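Local atomic coordinates of cytosolic iron-sulfur protein assembly protein 1 (Saccharomyces cerevisiae, PDB entry 2HES), a protein that helps assemble iron-sulfur proteins in the cytosol and is required for the maturation of Fe/S proteins outside the mitochondria. Residues I264-V267 / L273-Y276; V211-S216 / V240-L245; V159-S164 / D185-V190; G230-E233 / Q237-V240. All coordinates share one frame; numbering follows the deposited sequence.

Contact 1: residues I264-V267 / L273-Y276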
loop_
_atom_site.group_PDB
_atom_site.type_symbol
_atom_site.label_atom_id
_atom_site.label_comp_id
_atom_site.label_asym_id
_atom_site.label_seq_id
_atom_site.Cartn_x
_atom_site.Cartn_y
_atom_site.Cartn_z
ATOM N N ILE A 264 6.896 10.083 7.680
ATOM C CA ILE A 264 6.969 8.724 7.137
ATOM C C ILE A 264 6.869 7.748 8.334
ATOM O O ILE A 264 7.476 7.989 9.378
ATOM C CB ILE A 264 8.312 8.468 6.363
ATOM C CG1 ILE A 264 8.348 9.308 5.084
ATOM C CG2 ILE A 264 8.498 6.963 6.009
ATOM C CD1 ILE A 264 9.689 9.225 4.362
ATOM N N ALA A 265 6.118 6.679 8.156
ATOM C CA ALA A 265 6.129 5.526 9.072
ATOM C C ALA A 265 6.675 4.283 8.388
ATOM O O ALA A 265 6.406 4.048 7.187
ATOM C CB ALA A 265 4.697 5.277 9.586
ATOM N N SER A 266 7.461 3.481 9.116
ATOM C CA SER A 266 7.903 2.191 8.590
ATOM C C SER A 266 7.650 1.058 9.596
ATOM O O SER A 266 7.619 1.296 10.810
ATOM C CB SER A 266 9.389 2.220 8.208
ATOM O OG SER A 266 10.220 2.443 9.361
ATOM N N VAL A 267 7.432 -0.131 9.063
ATOM C CA VAL A 267 7.345 -1.338 9.895
ATOM C C VAL A 267 8.114 -2.488 9.328
ATOM O O VAL A 267 8.195 -2.679 8.096
ATOM C CB VAL A 267 5.852 -1.764 10.185
ATOM C CG1 VAL A 267 5.123 -0.684 10.924
ATOM C CG2 VAL A 267 5.117 -2.193 8.882
ATOM N N LEU A 273 7.969 -0.278 14.871
ATOM C CA LEU A 273 7.262 0.810 14.208
ATOM C C LEU A 273 8.041 2.096 14.459
ATOM O O LEU A 273 8.216 2.534 15.631
ATOM C CB LEU A 273 5.843 0.953 14.799
ATOM C CG LEU A 273 5.018 2.207 14.483
ATOM C CD1 LEU A 273 4.738 2.307 12.987
ATOM C CD2 LEU A 273 3.706 2.233 15.258
ATOM N N ALA A 274 8.485 2.740 13.384
ATOM C CA ALA A 274 9.207 4.004 13.487
ATOM C C ALA A 274 8.501 5.095 12.708
ATOM O O ALA A 274 7.850 4.805 11.686
ATOM C CB ALA A 274 10.621 3.849 12.961
ATOM N N VAL A 275 8.660 6.327 13.186
ATOM C CA VAL A 275 8.181 7.536 12.518
ATOM C C VAL A 275 9.371 8.459 12.321
ATOM O O VAL A 275 10.184 8.614 13.236
ATOM C CB VAL A 275 7.071 8.257 13.346
ATOM C CG1 VAL A 275 6.561 9.523 12.638
ATOM C CG2 VAL A 275 5.930 7.269 13.621
ATOM N N TYR A 276 9.422 9.101 11.157
ATOM C CA TYR A 276 10.519 10.001 10.758
ATOM C C TYR A 276 9.996 11.369 10.354
ATOM O O TYR A 276 8.924 11.485 9.738
ATOM C CB TYR A 276 11.252 9.421 9.552
ATOM C CG TYR A 276 11.564 7.963 9.613
ATOM C CD1 TYR A 276 12.822 7.512 10.048
ATOM C CD2 TYR A 276 10.616 6.999 9.224
ATOM C CE1 TYR A 276 13.126 6.148 10.053
ATOM C CE2 TYR A 276 10.913 5.628 9.231
ATOM C CZ TYR A 276 12.146 5.205 9.683
ATOM O OH TYR A 276 12.445 3.859 9.665
#
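Ser266 OG is held by two polar groups. Tyr276 OH lies 2.7 Å from Ser266 OG, and His249 NE2 from the loop leading into strand 253-258 bonds the same oxygen. This resembles the histidine-serine-tryptophan network of WD40 repeats, with Tyr276 probably in the tryptophan's place. The two segments form the hairpin of the second and third strands of one propeller blade, in repeat WD 6. They run antiparallel. Ile264 with Tyr276 and Ser266 with Ala274 are hydrogen-bonded pairs. Tyr276 N reaches Ile264 O at 2.9 Å, and Ser266 N reaches Ala274 O at 2.9 Å. The return bonds are longer, with Ile264 N to Tyr276 O at 3.2 Å.

Tyr276 CG sits beside its own backbone N (chi1 -45°). From there the ring reaches across strand 264-267, with one edge along it. CD2 of that edge meets Ile264 CG2 at 3.9 Å, and CE2 lies next to Ser266 OG. With a phenylalanine here the hydroxyl is gone, and Ser266 OG would probably lose its side-chain tie across the hairpin and be less firmly fixed in rotation. Trp283 of strand 282-289 covers both Ile264 and Tyr276. The other face carries Ala265, Val267, Leu273 and Val275, which pack on Leu312 and Thr314 of the next blade. There Leu273 CD1 touches Val267 CG1 at 3.7 Å.

Contact 2: residues V211-S216 / V240-L245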
loop_
_atom_site.group_PDB
_atom_site.type_symbol
_atom_site.label_atom_id
_atom_site.label_comp_id
_atom_site.label_asym_id
_atom_site.label_seq_id
_atom_site.Cartn_x
_atom_site.Cartn_y
_atom_site.Cartn_z
ATOM N N VAL A 211 6.242 19.141 -7.218
ATOM C CA VAL A 211 7.025 18.069 -7.840
ATOM C C VAL A 211 7.169 16.873 -6.897
ATOM O O VAL A 211 7.137 17.012 -5.662
ATOM C CB VAL A 211 8.388 18.579 -8.351
ATOM C CG1 VAL A 211 8.156 19.704 -9.414
ATOM C CG2 VAL A 211 9.239 19.078 -7.159
ATOM N N PHE A 212 7.381 15.697 -7.482
ATOM C CA PHE A 212 7.100 14.427 -6.777
ATOM C C PHE A 212 8.273 13.888 -5.981
ATOM O O PHE A 212 9.425 14.067 -6.353
ATOM C CB PHE A 212 6.710 13.318 -7.776
ATOM C CG PHE A 212 5.837 13.791 -8.910
ATOM C CD1 PHE A 212 4.568 14.341 -8.668
ATOM C CD2 PHE A 212 6.297 13.694 -10.226
ATOM C CE1 PHE A 212 3.774 14.777 -9.717
ATOM C CE2 PHE A 212 5.490 14.131 -11.311
ATOM C CZ PHE A 212 4.236 14.679 -11.032
ATOM N N ARG A 213 7.952 13.196 -4.887
ATOM C CA ARG A 213 8.952 12.327 -4.219
ATOM C C ARG A 213 8.259 11.044 -3.804
ATOM O O ARG A 213 7.018 10.970 -3.818
ATOM C CB ARG A 213 9.552 12.986 -2.973
ATOM C CG ARG A 213 10.338 14.249 -3.291
ATOM C CD ARG A 213 11.165 14.646 -2.062
ATOM N NE ARG A 213 10.296 15.017 -0.937
ATOM C CZ ARG A 213 10.746 15.412 0.247
ATOM N NH1 ARG A 213 12.069 15.491 0.480
ATOM N NH2 ARG A 213 9.891 15.749 1.198
ATOM N N LEU A 214 9.058 10.036 -3.472
ATOM C CA LEU A 214 8.477 8.735 -3.100
ATOM C C LEU A 214 9.365 8.108 -2.029
ATOM O O LEU A 214 10.590 8.261 -2.132
ATOM C CB LEU A 214 8.483 7.826 -4.347
ATOM C CG LEU A 214 7.965 6.417 -4.212
ATOM C CD1 LEU A 214 6.560 6.397 -4.786
ATOM C CD2 LEU A 214 8.874 5.387 -4.912
ATOM N N CYS A 215 8.788 7.422 -1.026
ATOM C CA CYS A 215 9.651 6.607 -0.142
ATOM C C CYS A 215 9.388 5.138 -0.386
ATOM O O CYS A 215 8.284 4.722 -0.825
ATOM C CB CYS A 215 9.438 6.954 1.329
ATOM S SG CYS A 215 7.740 6.606 1.956
ATOM N N SER A 216 10.399 4.330 -0.156
ATOM C CA SER A 216 10.271 2.877 -0.411
ATOM C C SER A 216 11.008 2.079 0.669
ATOM O O SER A 216 12.016 2.537 1.218
ATOM C CB SER A 216 10.850 2.488 -1.784
ATOM O OG SER A 216 12.237 2.877 -1.867
ATOM N N VAL A 240 16.320 10.473 -8.608
ATOM C CA VAL A 240 17.512 10.019 -7.823
ATOM C C VAL A 240 17.075 9.683 -6.411
ATOM O O VAL A 240 16.051 10.154 -5.989
ATOM C CB VAL A 240 18.654 11.068 -7.750
ATOM C CG1 VAL A 240 19.188 11.324 -9.176
ATOM C CG2 VAL A 240 18.208 12.377 -6.953
ATOM N N CYS A 241 17.840 8.837 -5.706
ATOM C CA CYS A 241 17.573 8.595 -4.297
ATOM C C CYS A 241 18.238 9.751 -3.552
ATOM O O CYS A 241 19.479 9.932 -3.657
ATOM C CB CYS A 241 18.206 7.267 -3.869
ATOM S SG CYS A 241 18.012 7.086 -2.113
ATOM N N GLU A 242 17.437 10.583 -2.905
ATOM C CA GLU A 242 18.005 11.734 -2.210
ATOM C C GLU A 242 18.424 11.481 -0.780
ATOM O O GLU A 242 19.234 12.208 -0.254
ATOM C CB GLU A 242 17.002 12.857 -2.241
ATOM C CG GLU A 242 15.997 12.794 -1.201
ATOM C CD GLU A 242 15.334 14.158 -1.003
ATOM O OE1 GLU A 242 15.976 15.195 -0.799
ATOM O OE2 GLU A 242 14.147 14.180 -1.126
ATOM N N ALA A 243 17.895 10.427 -0.148
ATOM C CA ALA A 243 18.237 10.153 1.253
ATOM C C ALA A 243 17.980 8.716 1.558
ATOM O O ALA A 243 17.073 8.140 0.968
ATOM C CB ALA A 243 17.355 10.965 2.144
ATOM N N ILE A 244 18.740 8.178 2.509
ATOM C CA ILE A 244 18.375 6.916 3.184
ATOM C C ILE A 244 18.038 7.301 4.636
ATOM O O ILE A 244 18.832 8.001 5.314
ATOM C CB ILE A 244 19.503 5.845 3.071
ATOM C CG1 ILE A 244 19.662 5.378 1.609
ATOM C CG2 ILE A 244 19.131 4.624 3.886
ATOM C CD1 ILE A 244 20.930 4.519 1.336
ATOM N N LEU A 245 16.863 6.881 5.131
ATOM C CA LEU A 245 16.451 7.306 6.486
ATOM C C LEU A 245 17.363 6.707 7.555
ATOM O O LEU A 245 18.006 5.671 7.319
ATOM C CB LEU A 245 14.982 6.949 6.780
ATOM C CG LEU A 245 13.968 7.459 5.746
ATOM C CD1 LEU A 245 12.552 7.197 6.238
ATOM C CD2 LEU A 245 14.169 8.919 5.513
#
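Arg213 and Glu242 meet through a salt bridge. Arg213 NH1 donates to Glu242 OE2 at 2.9 Å. The oxygen lies near the guanidinium plane, at its edge. On the glutamate the nitrogen comes from the syn side, well out of the carboxylate plane. The two flat groups are turned 62° against each other, so a flat, two-pronged pairing does not form.

The arginine chain runs extended to CD, which lies 3.2 Å from Glu242 OE2. The bend at chi3 (-65°) then turns the guanidinium so that NH1 meets the same oxygen. The glutamate starts with CG wedged between its backbone N and carbonyl carbon (chi1 84°), then runs extended toward the arginine.

The segments lie on the second and fourth strands of one WD40 propeller blade, with strand 223-231 between them. Their nearest CA atoms, of Arg213 and Glu242, are 9.3 Å apart. The outer strand carries a classic beta bulge, where Glu242 and Ala243 together stand opposite Val225. The guanidinium has two further carboxylates, Asp206 at NE and Glu278 at NH1. Replacing Arg213 with a leucine removes the positive group, and Glu242, Asp206 and Glu278 would probably be left without the charge they share. The Arg213 side chain also touches Trp258 of the neighbouring blade.

Contact 3: residues V159-S164 / D185-V190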
loop_
_atom_site.group_PDB
_atom_site.type_symbol
_atom_site.label_atom_id
_atom_site.label_comp_id
_atom_site.label_asym_id
_atom_site.label_seq_id
_atom_site.Cartn_x
_atom_site.Cartn_y
_atom_site.Cartn_z
ATOM N N VAL A 159 1.632 -1.963 -5.538
ATOM C CA VAL A 159 1.299 -0.817 -6.413
ATOM C C VAL A 159 0.664 0.288 -5.569
ATOM O O VAL A 159 -0.057 0.013 -4.591
ATOM C CB VAL A 159 0.310 -1.208 -7.573
ATOM C CG1 VAL A 159 1.051 -1.863 -8.643
ATOM C CG2 VAL A 159 -0.806 -2.124 -7.073
ATOM N N ILE A 160 0.937 1.543 -5.930
ATOM C CA ILE A 160 0.297 2.678 -5.293
ATOM C C ILE A 160 0.282 3.828 -6.261
ATOM O O ILE A 160 1.201 3.989 -7.066
ATOM C CB ILE A 160 0.924 3.063 -3.933
ATOM C CG1 ILE A 160 -0.036 3.926 -3.101
ATOM C CG2 ILE A 160 2.344 3.704 -4.148
ATOM C CD1 ILE A 160 0.377 4.027 -1.653
ATOM N N TRP A 161 -0.829 4.565 -6.263
ATOM C CA TRP A 161 -0.884 5.785 -7.051
ATOM C C TRP A 161 -0.550 7.039 -6.260
ATOM O O TRP A 161 -0.789 7.117 -5.035
ATOM C CB TRP A 161 -2.304 5.979 -7.637
ATOM C CG TRP A 161 -2.774 4.875 -8.496
ATOM C CD1 TRP A 161 -3.280 3.641 -8.095
ATOM C CD2 TRP A 161 -2.903 4.896 -9.923
ATOM N NE1 TRP A 161 -3.674 2.908 -9.183
ATOM C CE2 TRP A 161 -3.448 3.643 -10.318
ATOM C CE3 TRP A 161 -2.618 5.854 -10.905
ATOM C CZ2 TRP A 161 -3.681 3.314 -11.662
ATOM C CZ3 TRP A 161 -2.801 5.511 -12.238
ATOM C CH2 TRP A 161 -3.344 4.254 -12.606
ATOM N N HIS A 162 -0.039 8.044 -6.985
ATOM C CA HIS A 162 0.142 9.384 -6.446
ATOM C C HIS A 162 -1.224 9.935 -5.916
ATOM O O HIS A 162 -2.264 9.516 -6.424
ATOM C CB HIS A 162 0.737 10.257 -7.548
ATOM C CG HIS A 162 1.151 11.622 -7.088
ATOM N ND1 HIS A 162 0.288 12.702 -7.043
ATOM C CD2 HIS A 162 2.345 12.076 -6.635
ATOM C CE1 HIS A 162 0.941 13.753 -6.587
ATOM N NE2 HIS A 162 2.180 13.392 -6.304
ATOM N N PRO A 163 -1.219 10.813 -4.889
ATOM C CA PRO A 163 -2.468 11.305 -4.299
ATOM C C PRO A 163 -3.359 12.112 -5.249
ATOM O O PRO A 163 -4.576 12.213 -4.967
ATOM C CB PRO A 163 -2.004 12.173 -3.115
ATOM C CG PRO A 163 -0.571 12.545 -3.453
ATOM C CD PRO A 163 -0.053 11.291 -4.134
ATOM N N SER A 164 -2.764 12.645 -6.319
ATOM C CA SER A 164 -3.429 13.638 -7.223
ATOM C C SER A 164 -2.954 13.675 -8.691
ATOM O O SER A 164 -3.348 14.567 -9.474
ATOM C CB SER A 164 -3.213 15.035 -6.683
ATOM O OG SER A 164 -1.842 15.363 -6.801
ATOM N N ASP A 185 -3.838 7.121 -22.489
ATOM C CA ASP A 185 -4.045 5.694 -22.182
ATOM C C ASP A 185 -2.936 4.754 -22.662
ATOM O O ASP A 185 -2.991 3.551 -22.387
ATOM C CB ASP A 185 -5.426 5.206 -22.653
ATOM C CG ASP A 185 -6.542 6.186 -22.313
ATOM O OD1 ASP A 185 -7.296 5.917 -21.348
ATOM O OD2 ASP A 185 -6.659 7.227 -23.013
ATOM N N ASP A 186 -1.946 5.294 -23.372
ATOM C CA ASP A 186 -0.706 4.568 -23.635
ATOM C C ASP A 186 0.119 4.618 -22.352
ATOM O O ASP A 186 0.900 5.550 -22.194
ATOM C CB ASP A 186 0.093 5.237 -24.757
ATOM C CG ASP A 186 1.374 4.460 -25.140
ATOM O OD1 ASP A 186 1.668 3.399 -24.536
ATOM O OD2 ASP A 186 2.093 4.903 -26.082
ATOM N N TRP A 187 -0.044 3.620 -21.483
ATOM C CA TRP A 187 0.719 3.526 -20.215
ATOM C C TRP A 187 2.097 2.944 -20.457
ATOM O O TRP A 187 2.221 1.878 -21.073
ATOM C CB TRP A 187 -0.034 2.641 -19.191
ATOM C CG TRP A 187 -1.160 3.331 -18.568
ATOM C CD1 TRP A 187 -2.452 3.371 -19.014
ATOM C CD2 TRP A 187 -1.109 4.151 -17.392
ATOM N NE1 TRP A 187 -3.207 4.170 -18.180
ATOM C CE2 TRP A 187 -2.403 4.658 -17.182
ATOM C CE3 TRP A 187 -0.086 4.513 -16.508
ATOM C CZ2 TRP A 187 -2.707 5.499 -16.112
ATOM C CZ3 TRP A 187 -0.394 5.328 -15.442
ATOM C CH2 TRP A 187 -1.691 5.821 -15.261
ATOM N N GLU A 188 3.144 3.607 -19.968
ATOM C CA GLU A 188 4.470 3.041 -20.078
ATOM C C GLU A 188 5.299 3.386 -18.877
ATOM O O GLU A 188 4.879 4.214 -18.070
ATOM C CB GLU A 188 5.167 3.498 -21.346
ATOM C CG GLU A 188 5.228 4.981 -21.506
ATOM C CD GLU A 188 5.866 5.353 -22.827
ATOM O OE1 GLU A 188 6.762 4.604 -23.278
ATOM O OE2 GLU A 188 5.475 6.386 -23.407
ATOM N N CYS A 189 6.453 2.732 -18.752
ATOM C CA CYS A 189 7.351 2.960 -17.617
ATOM C C CYS A 189 8.207 4.172 -17.937
ATOM O O CYS A 189 8.838 4.216 -19.007
ATOM C CB CYS A 189 8.247 1.717 -17.374
ATOM S SG CYS A 189 9.381 2.029 -16.044
ATOM N N VAL A 190 8.164 5.187 -17.071
ATOM C CA VAL A 190 8.921 6.422 -17.314
ATOM C C VAL A 190 10.137 6.564 -16.395
ATOM O O VAL A 190 10.989 7.468 -16.575
ATOM C CB VAL A 190 8.022 7.685 -17.245
ATOM C CG1 VAL A 190 6.992 7.599 -18.388
ATOM C CG2 VAL A 190 7.377 7.821 -15.898
#
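Trp161 and Trp187 lie on backbones that stay far apart, with 13.5 Å between their CA atoms. Segment 159-164 holds the end of the first strand of its blade and the turn after it. Segment 185-190 lies on the fourth strand of the same sheet. Strands 167-172 and 177-183 run between them, so the contact is made by two long side chains alone.

In both, CG lies beside the backbone N (chi1 -59° in Trp161, -77° in Trp187), and the indoles reach toward each other from there. Their six-membered rings meet at the far ends of the indoles. Trp161 CZ3 is 3.2 Å from Trp187 CH2, a tight approach for two ring carbons. Trp161 CH2 is nearly as close, 3.5 Å from Trp187 CH2. Trp187 CH2 lies at the edge of the Trp161 ring, near its plane. The ring planes are almost perpendicular, at 86°, and the centroids of the six-membered rings are 5.3 Å apart.

In the turn beyond Trp161, His162 ND1 accepts a bond from Ser164 N at 3.1 Å. Pro163 CD lies over one face of the imidazole, and Phe205 and Phe212 of the following blade meet His162 edge-to-face.

The two indoles also pack on the preceding blade. Trp161 rests on Tyr121 and Ala123, and Trp187 on Ile146, Ser147 and Leu149. Their buried pair thus spans one face of the WD 4 blade and helps fill the seam with its neighbour, the kind of hydrophobic interface between blades on which a WD40 beta-propeller is built.

Contact 4: residues G230-E233 / Q237-V240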
loop_
_atom_site.group_PDB
_atom_site.type_symbol
_atom_site.label_atom_id
_atom_site.label_comp_id
_atom_site.label_asym_id
_atom_site.label_seq_id
_atom_site.Cartn_x
_atom_site.Cartn_y
_atom_site.Cartn_z
ATOM N N GLY A 230 12.928 15.988 -13.026
ATOM C CA GLY A 230 12.404 16.528 -14.287
ATOM C C GLY A 230 12.429 15.483 -15.394
ATOM O O GLY A 230 13.024 14.403 -15.243
ATOM N N ASP A 231 11.777 15.807 -16.501
ATOM C CA ASP A 231 11.734 14.897 -17.650
ATOM C C ASP A 231 13.006 15.021 -18.476
ATOM O O ASP A 231 13.621 16.089 -18.486
ATOM C CB ASP A 231 10.527 15.238 -18.499
ATOM C CG ASP A 231 9.229 14.739 -17.892
ATOM O OD1 ASP A 231 9.197 14.272 -16.734
ATOM O OD2 ASP A 231 8.196 14.833 -18.584
ATOM N N ASP A 232 13.430 13.923 -19.114
ATOM C CA ASP A 232 14.537 13.979 -20.025
ATOM C C ASP A 232 14.003 14.293 -21.423
ATOM O O ASP A 232 12.806 14.536 -21.613
ATOM C CB ASP A 232 15.402 12.703 -19.946
ATOM C CG ASP A 232 14.743 11.488 -20.608
ATOM O OD1 ASP A 232 13.647 11.639 -21.204
ATOM O OD2 ASP A 232 15.344 10.389 -20.490
ATOM N N GLU A 233 14.899 14.310 -22.399
ATOM C CA GLU A 233 14.531 14.688 -23.771
ATOM C C GLU A 233 13.510 13.738 -24.409
ATOM O O GLU A 233 12.771 14.121 -25.353
ATOM C CB GLU A 233 15.792 14.798 -24.630
ATOM N N GLN A 237 11.291 10.156 -17.077
ATOM C CA GLN A 237 11.502 10.947 -15.855
ATOM C C GLN A 237 12.830 10.615 -15.238
ATOM O O GLN A 237 13.165 9.434 -15.089
ATOM C CB GLN A 237 10.407 10.659 -14.829
ATOM C CG GLN A 237 8.999 11.121 -15.286
ATOM C CD GLN A 237 7.931 10.965 -14.216
ATOM O OE1 GLN A 237 8.160 10.350 -13.172
ATOM N NE2 GLN A 237 6.731 11.544 -14.481
ATOM N N GLU A 238 13.560 11.649 -14.842
ATOM C CA GLU A 238 14.815 11.482 -14.131
ATOM C C GLU A 238 14.514 11.515 -12.651
ATOM O O GLU A 238 13.870 12.428 -12.166
ATOM C CB GLU A 238 15.794 12.583 -14.510
ATOM C CG GLU A 238 15.980 12.684 -16.024
ATOM C CD GLU A 238 17.207 13.463 -16.450
ATOM O OE1 GLU A 238 17.966 13.967 -15.571
ATOM O OE2 GLU A 238 17.406 13.589 -17.680
ATOM N N TRP A 239 14.990 10.508 -11.937
ATOM C CA TRP A 239 14.719 10.381 -10.513
ATOM C C TRP A 239 16.045 9.956 -9.815
ATOM O O TRP A 239 16.837 9.179 -10.415
ATOM C CB TRP A 239 13.566 9.346 -10.395
ATOM C CG TRP A 239 12.710 9.531 -9.305
ATOM C CD1 TRP A 239 13.132 9.479 -8.028
ATOM C CD2 TRP A 239 11.260 9.768 -9.245
ATOM N NE1 TRP A 239 12.092 9.670 -7.180
ATOM C CE2 TRP A 239 10.941 9.854 -7.873
ATOM C CE3 TRP A 239 10.212 9.945 -10.197
ATOM C CZ2 TRP A 239 9.660 10.076 -7.401
ATOM C CZ3 TRP A 239 8.910 10.165 -9.706
ATOM C CH2 TRP A 239 8.669 10.245 -8.310
ATOM N N VAL A 240 16.320 10.473 -8.608
ATOM C CA VAL A 240 17.512 10.019 -7.823
ATOM C C VAL A 240 17.075 9.683 -6.411
ATOM O O VAL A 240 16.051 10.154 -5.989
ATOM C CB VAL A 240 18.654 11.068 -7.750
ATOM C CG1 VAL A 240 19.188 11.324 -9.176
ATOM C CG2 VAL A 240 18.208 12.377 -6.953
HETATM O O HOH W 1 6.576 13.145 -17.224
#
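The beta hairpin of strands 223-231 and 237-244 ends here, at the outer edge of a WD40 propeller blade. Asp231 and Gln237 form its last antiparallel pair, a non-hydrogen-bonded one, with CA atoms 4.3 Å apart. Next to it, Glu238 N donates to Gly230 O at 2.8 Å, in a nearly straight bond (166° at the hydrogen). Gly230 has backbone angles at which a CB would be pressed against the carbonyl oxygen of the residue before, so the lack of a side chain matters here.

The side chains of Asp231 and Gln237 lie side by side and point the same way. Asp231 OD1 touches the aliphatic CG of Gln237 at 3.5 Å. Their polar ends are joined by a water. It donates to Asp231 OD2 at 2.7 Å and accepts from Gln237 NE2 at 3.2 Å. Asp231 OD1 is also bonded by Tyr228 OH, so both carboxylate oxygens are engaged.

Asp232 turns its carboxylate back into the loop. Its OD1 accepts from Asp234 N, an Asx turn, and from Gln236 N. Glu238 CG stands beside its own backbone N (chi1 -53°), and the extended chain then places OE2 3.2 Å from Asp232 CB.

The hairpin end is rich in acid. Asp232 OD2 and Glu238 OE2 are 4.7 Å apart, and Asp231 OD2 is close to Asp235 OD1. Such crowding probably raises the carboxylate pKa values somewhat, while the water, the Tyr228 hydroxyl and the loop N-H groups are likely to offset part of the repulsion.

The four contacts follow three successive blades of a seven-bladed propeller. Contact 3 comes first along the chain, in WD 4. Contacts 2 and 4 share the next sheet and strand 237-244, and the 230-240 hairpin falls within the span that contact 2 closes. Contact 1 follows in the WD 6 blade. Centres of contacts 2 and 4 are about 14 Å apart, those of contacts 1 and 3 about 25 Å. Neighbouring blades touch: Ile264 packs on Cys215, and Leu245 on Tyr276. Gln237 N probably bonds Val190 O, linking two outer strands. Contacts 1 and 3 do not touch; the blade of contacts 2 and 4 lies between them and packs on both, as blades do in a closed propeller.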